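Putative pyridoxal phosphate-dependent transferase (Clostridium difficile, PDB 4DQ6) is a putative transferase of the class I and II aminotransferase family that binds pyridoxal-5'-phosphate. Local coordinates at residues Val77-Arg82 / His206-Leu211. Numbering follows the deposited sequence.
Sequences VNWLYR and HSDIIL. With PLP (pyridoxal-5'-phosphate), chain C.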
ATOM      1  N   VAL A  77     -15.165 -12.253   8.377  1.00 17.08           N
ATOM      2  CA  VAL A  77     -15.630 -13.018   9.534  1.00 17.71           C
ATOM      3  C   VAL A  77     -16.459 -14.204   9.061  1.00 17.82           C
ATOM      4  O   VAL A  77     -16.304 -15.311   9.518  1.00 17.46           O
ATOM      5  CB  VAL A  77     -16.466 -12.136  10.504  1.00 19.12           C
ATOM      6  CG1 VAL A  77     -17.154 -12.990  11.576  1.00 20.11           C
ATOM      7  CG2 VAL A  77     -15.571 -11.054  11.117  1.00 18.90           C
ATOM      8  N   ASN A  78     -17.361 -13.965   8.112  1.00 18.25           N
ATOM      9  CA  ASN A  78     -18.215 -15.036   7.605  1.00 19.60           C
ATOM     10  C   ASN A  78     -17.482 -16.102   6.861  1.00 18.15           C
ATOM     11  O   ASN A  78     -17.758 -17.271   7.023  1.00 18.74           O
ATOM     12  CB  ASN A  78     -19.327 -14.422   6.746  1.00 21.21           C
ATOM     13  CG  ASN A  78     -20.279 -13.590   7.587  1.00 24.83           C
ATOM     14  OD1 ASN A  78     -20.351 -13.766   8.843  1.00 29.13           O
ATOM     15  ND2 ASN A  78     -21.005 -12.667   6.952  1.00 27.60           N
ATOM     16  N   TRP A  79     -16.498 -15.720   6.050  1.00 16.25           N
ATOM     17  CA  TRP A  79     -15.587 -16.723   5.429  1.00 15.63           C
ATOM     18  C   TRP A  79     -14.886 -17.605   6.414  1.00 15.77           C
ATOM     19  O   TRP A  79     -14.864 -18.819   6.311  1.00 16.00           O
ATOM     20  CB  TRP A  79     -14.552 -15.973   4.609  1.00 14.78           C
ATOM     21  CG  TRP A  79     -13.706 -16.874   3.769  1.00 14.68           C
ATOM     22  CD1 TRP A  79     -12.380 -17.243   3.973  1.00 14.53           C
ATOM     23  CD2 TRP A  79     -14.050 -17.422   2.455  1.00 14.67           C
ATOM     24  NE1 TRP A  79     -11.939 -18.029   2.950  1.00 14.39           N
ATOM     25  CE2 TRP A  79     -12.900 -18.143   1.986  1.00 15.11           C
ATOM     26  CE3 TRP A  79     -15.205 -17.416   1.660  1.00 15.33           C
ATOM     27  CZ2 TRP A  79     -12.900 -18.822   0.757  1.00 15.36           C
ATOM     28  CZ3 TRP A  79     -15.174 -18.043   0.426  1.00 16.65           C
ATOM     29  CH2 TRP A  79     -14.049 -18.767   0.005  1.00 15.80           C
ATOM     30  N   LEU A  80     -14.270 -17.009   7.426  1.00 16.28           N
ATOM     31  CA  LEU A  80     -13.494 -17.805   8.335  1.00 16.90           C
ATOM     32  C   LEU A  80     -14.394 -18.790   9.103  1.00 16.83           C
ATOM     33  O   LEU A  80     -13.961 -19.909   9.408  1.00 16.58           O
ATOM     34  CB  LEU A  80     -12.749 -16.906   9.322  1.00 17.01           C
ATOM     35  CG  LEU A  80     -11.656 -16.003   8.755  1.00 19.18           C
ATOM     36  CD1 LEU A  80     -10.898 -15.186   9.831  1.00 17.85           C
ATOM     37  CD2 LEU A  80     -10.734 -16.689   7.819  1.00 21.49           C
ATOM     38  N   TYR A  81     -15.603 -18.378   9.462  1.00 17.23           N
ATOM     39  CA  TYR A  81     -16.503 -19.347  10.051  1.00 18.62           C
ATOM     40  C   TYR A  81     -16.982 -20.442   9.089  1.00 18.04           C
ATOM     41  O   TYR A  81     -16.909 -21.608   9.421  1.00 18.81           O
ATOM     42  CB  TYR A  81     -17.712 -18.695  10.753  1.00 20.01           C
ATOM     43  CG  TYR A  81     -18.473 -19.750  11.506  1.00 21.83           C
ATOM     44  CD1 TYR A  81     -17.971 -20.279  12.673  1.00 22.67           C
ATOM     45  CD2 TYR A  81     -19.641 -20.269  11.005  1.00 23.71           C
ATOM     46  CE1 TYR A  81     -18.634 -21.280  13.344  1.00 24.66           C
ATOM     47  CE2 TYR A  81     -20.311 -21.266  11.669  1.00 25.43           C
ATOM     48  CZ  TYR A  81     -19.804 -21.763  12.834  1.00 24.99           C
ATOM     49  OH  TYR A  81     -20.470 -22.766  13.474  1.00 26.23           O
ATOM     50  N   ARG A  82     -17.412 -20.053   7.893  1.00 18.85           N
ATOM     51  CA  ARG A  82     -17.983 -21.005   6.926  1.00 20.66           C
ATOM     52  C   ARG A  82     -16.965 -22.032   6.500  1.00 19.41           C
ATOM     53  O   ARG A  82     -17.254 -23.204   6.379  1.00 19.38           O
ATOM     54  CB  ARG A  82     -18.305 -20.326   5.592  1.00 23.10           C
ATOM     55  CG  ARG A  82     -19.286 -19.192   5.564  1.00 26.40           C
ATOM     56  CD  ARG A  82     -20.153 -19.334   4.329  1.00 26.68           C
ATOM     57  NE  ARG A  82     -19.556 -19.032   3.026  1.00 24.34           N
ATOM     58  CZ  ARG A  82     -19.064 -17.855   2.655  1.00 26.86           C
ATOM     59  NH1 ARG A  82     -18.985 -16.858   3.509  1.00 27.95           N
ATOM     60  NH2 ARG A  82     -18.621 -17.689   1.434  1.00 26.98           N
ATOM     61  N   HIS A 206      -2.105 -19.313   2.498  1.00 11.48           N
ATOM     62  CA  HIS A 206      -2.577 -20.393   1.577  1.00 12.04           C
ATOM     63  C   HIS A 206      -3.737 -21.199   2.135  1.00 11.88           C
ATOM     64  O   HIS A 206      -4.038 -22.299   1.648  1.00 12.77           O
ATOM     65  CB  HIS A 206      -1.447 -21.358   1.217  1.00 12.51           C
ATOM     66  CG  HIS A 206      -0.260 -20.732   0.549  1.00 12.95           C
ATOM     67  ND1 HIS A 206      -0.173 -20.621  -0.840  1.00 13.85           N
ATOM     68  CD2 HIS A 206       0.867 -20.118   1.073  1.00 13.19           C
ATOM     69  CE1 HIS A 206       0.981 -20.005  -1.142  1.00 14.10           C
ATOM     70  NE2 HIS A 206       1.619 -19.669   0.028  1.00 14.63           N
ATOM     71  N   SER A 207      -4.457 -20.653   3.104  1.00 11.46           N
ATOM     72  CA  SER A 207      -5.409 -21.393   3.947  1.00 12.38           C
ATOM     73  C   SER A 207      -6.615 -21.925   3.167  1.00 12.56           C
ATOM     74  O   SER A 207      -7.241 -22.900   3.559  1.00 13.47           O
ATOM     75  CB  SER A 207      -5.937 -20.495   5.071  1.00 12.38           C
ATOM     76  OG  SER A 207      -6.519 -19.306   4.542  1.00 13.53           O
ATOM     77  N   ASP A 208      -6.878 -21.369   1.988  1.00 12.45           N
ATOM     78  CA  ASP A 208      -8.011 -21.831   1.171  1.00 12.62           C
ATOM     79  C   ASP A 208      -7.609 -22.820   0.101  1.00 12.41           C
ATOM     80  O   ASP A 208      -8.487 -23.361  -0.603  1.00 13.57           O
ATOM     81  CB  ASP A 208      -8.737 -20.653   0.483  1.00 12.77           C
ATOM     82  CG  ASP A 208      -9.216 -19.562   1.465  1.00 13.73           C
ATOM     83  OD1 ASP A 208      -9.836 -19.900   2.466  1.00 14.17           O
ATOM     84  OD2 ASP A 208      -9.038 -18.335   1.185  1.00 14.56           O
ATOM     85  N   ILE A 209      -6.317 -22.932  -0.144  1.00 12.34           N
ATOM     86  CA  ILE A 209      -5.817 -23.781  -1.214  1.00 13.21           C
ATOM     87  C   ILE A 209      -5.435 -25.129  -0.632  1.00 12.53           C
ATOM     88  O   ILE A 209      -4.271 -25.392  -0.289  1.00 12.55           O
ATOM     89  CB  ILE A 209      -4.683 -23.102  -2.005  1.00 13.61           C
ATOM     90  CG1 ILE A 209      -5.181 -21.716  -2.554  1.00 13.92           C
ATOM     91  CG2 ILE A 209      -4.247 -24.020  -3.155  1.00 12.77           C
ATOM     92  CD1 ILE A 209      -4.017 -20.872  -3.045  1.00 15.84           C
ATOM     93  N   ILE A 210      -6.453 -25.921  -0.406  1.00 13.09           N
ATOM     94  CA  ILE A 210      -6.371 -27.200   0.273  1.00 13.00           C
ATOM     95  C   ILE A 210      -6.930 -28.311  -0.555  1.00 13.81           C
ATOM     96  O   ILE A 210      -8.007 -28.150  -1.133  1.00 14.27           O
ATOM     97  CB  ILE A 210      -7.139 -27.137   1.621  1.00 13.37           C
ATOM     98  CG1 ILE A 210      -6.763 -25.906   2.466  1.00 13.75           C
ATOM     99  CG2 ILE A 210      -6.965 -28.425   2.411  1.00 14.06           C
ATOM    100  CD1 ILE A 210      -5.311 -25.885   2.990  1.00 13.03           C
ATOM    101  N   LEU A 211      -6.201 -29.400  -0.694  1.00 14.77           N
ATOM    102  CA  LEU A 211      -6.605 -30.501  -1.564  1.00 16.21           C
ATOM    103  C   LEU A 211      -7.484 -31.491  -0.822  1.00 17.25           C
ATOM    104  O   LEU A 211      -7.657 -31.403   0.439  1.00 18.19           O
ATOM    105  CB  LEU A 211      -5.348 -31.168  -2.156  1.00 17.10           C
ATOM    106  CG  LEU A 211      -4.456 -30.317  -3.044  1.00 19.07           C
ATOM    107  CD1 LEU A 211      -3.480 -31.150  -3.850  1.00 18.72           C
ATOM    108  CD2 LEU A 211      -5.347 -29.493  -3.950  1.00 20.29           C
TER
HETATM  109  N1  PLP C 401       3.196 -15.584   2.731  1.00 18.65           N
HETATM  110  C2  PLP C 401       3.424 -16.744   2.034  1.00 17.65           C
HETATM  111  C2A PLP C 401       3.724 -18.065   2.677  1.00 17.10           C
HETATM  112  C3  PLP C 401       3.370 -16.761   0.589  1.00 20.79           C
HETATM  113  O3  PLP C 401       3.612 -17.873  -0.090  1.00 22.34           O
HETATM  114  C4  PLP C 401       3.068 -15.524  -0.114  1.00 20.20           C
HETATM  115  C4A PLP C 401       3.054 -15.463  -1.619  1.00 26.28           C
HETATM  116  C5  PLP C 401       2.830 -14.340   0.697  1.00 21.50           C
HETATM  117  C6  PLP C 401       2.915 -14.417   2.107  1.00 19.17           C
HETATM  118  C5A PLP C 401       2.485 -13.068  -0.012  1.00 23.90           C
HETATM  119  O4P PLP C 401       2.853 -12.060   0.868  1.00 31.94           O
HETATM  120  P   PLP C 401       2.338 -10.573   0.485  1.00 33.76           P
HETATM  121  O1P PLP C 401       0.904 -10.565   0.886  1.00 22.43           O
HETATM  122  O2P PLP C 401       3.335  -9.714   1.361  1.00 26.52           O
HETATM  123  O3P PLP C 401       2.501 -10.528  -1.066  1.00 30.25           O
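Trp79 and Asp208 make the whole of this buried contact, and one hydrogen bond carries it: the indole NE1 of Trp79 donates to OD1 of Asp208 over 2.9 Å. The bond bends somewhat, with 153° at the hydrogen. Seen from the indole, OD1 sits at the ring edge close to the ring plane; seen from the aspartate, NE1 comes in on the syn side but 33° above the carboxylate plane. The ring and carboxylate planes are almost perpendicular, and the carboxylate faces the rim of the indole around NE1 and CZ2 instead of lying over a face. With CG anti to the backbone N (chi1 -171°), Trp79 sends its ring out from helix 70-84 far enough for NE1 to meet the loop. The other carboxylate oxygen of Asp208, OD2, is hydrogen-bonded to Thr239 OG1, next in sequence to Lys238 of the pyridoxal-5'-phosphate pocket. Two different neighbours thus grip the buried carboxylate and limit its rotation. Leu292 of helix 289-313 packs against Trp79, whose ring also meets that of Tyr285.

Asp208 is the third residue of a type I turn from His206 to Ile209, closed by Ile209 N to His206 O at 3.0 Å. His206, at the start of the turn, turns away from the helix and reaches pyridoxal-5'-phosphate: its NE2 shares a 2.7 Å hydrogen bond with the ligand's O3, and O3 lies at the imidazole edge, near the ring plane. The Trp79 bond ties the turn that bears His206 to helix 70-84, consistent with a second-shell role for Asp208. The loop follows strand 199-203 of the central, mostly parallel sheet, placing a pocket residue just beyond a strand end, as in the large domain of fold type I pyridoxal-phosphate enzymes.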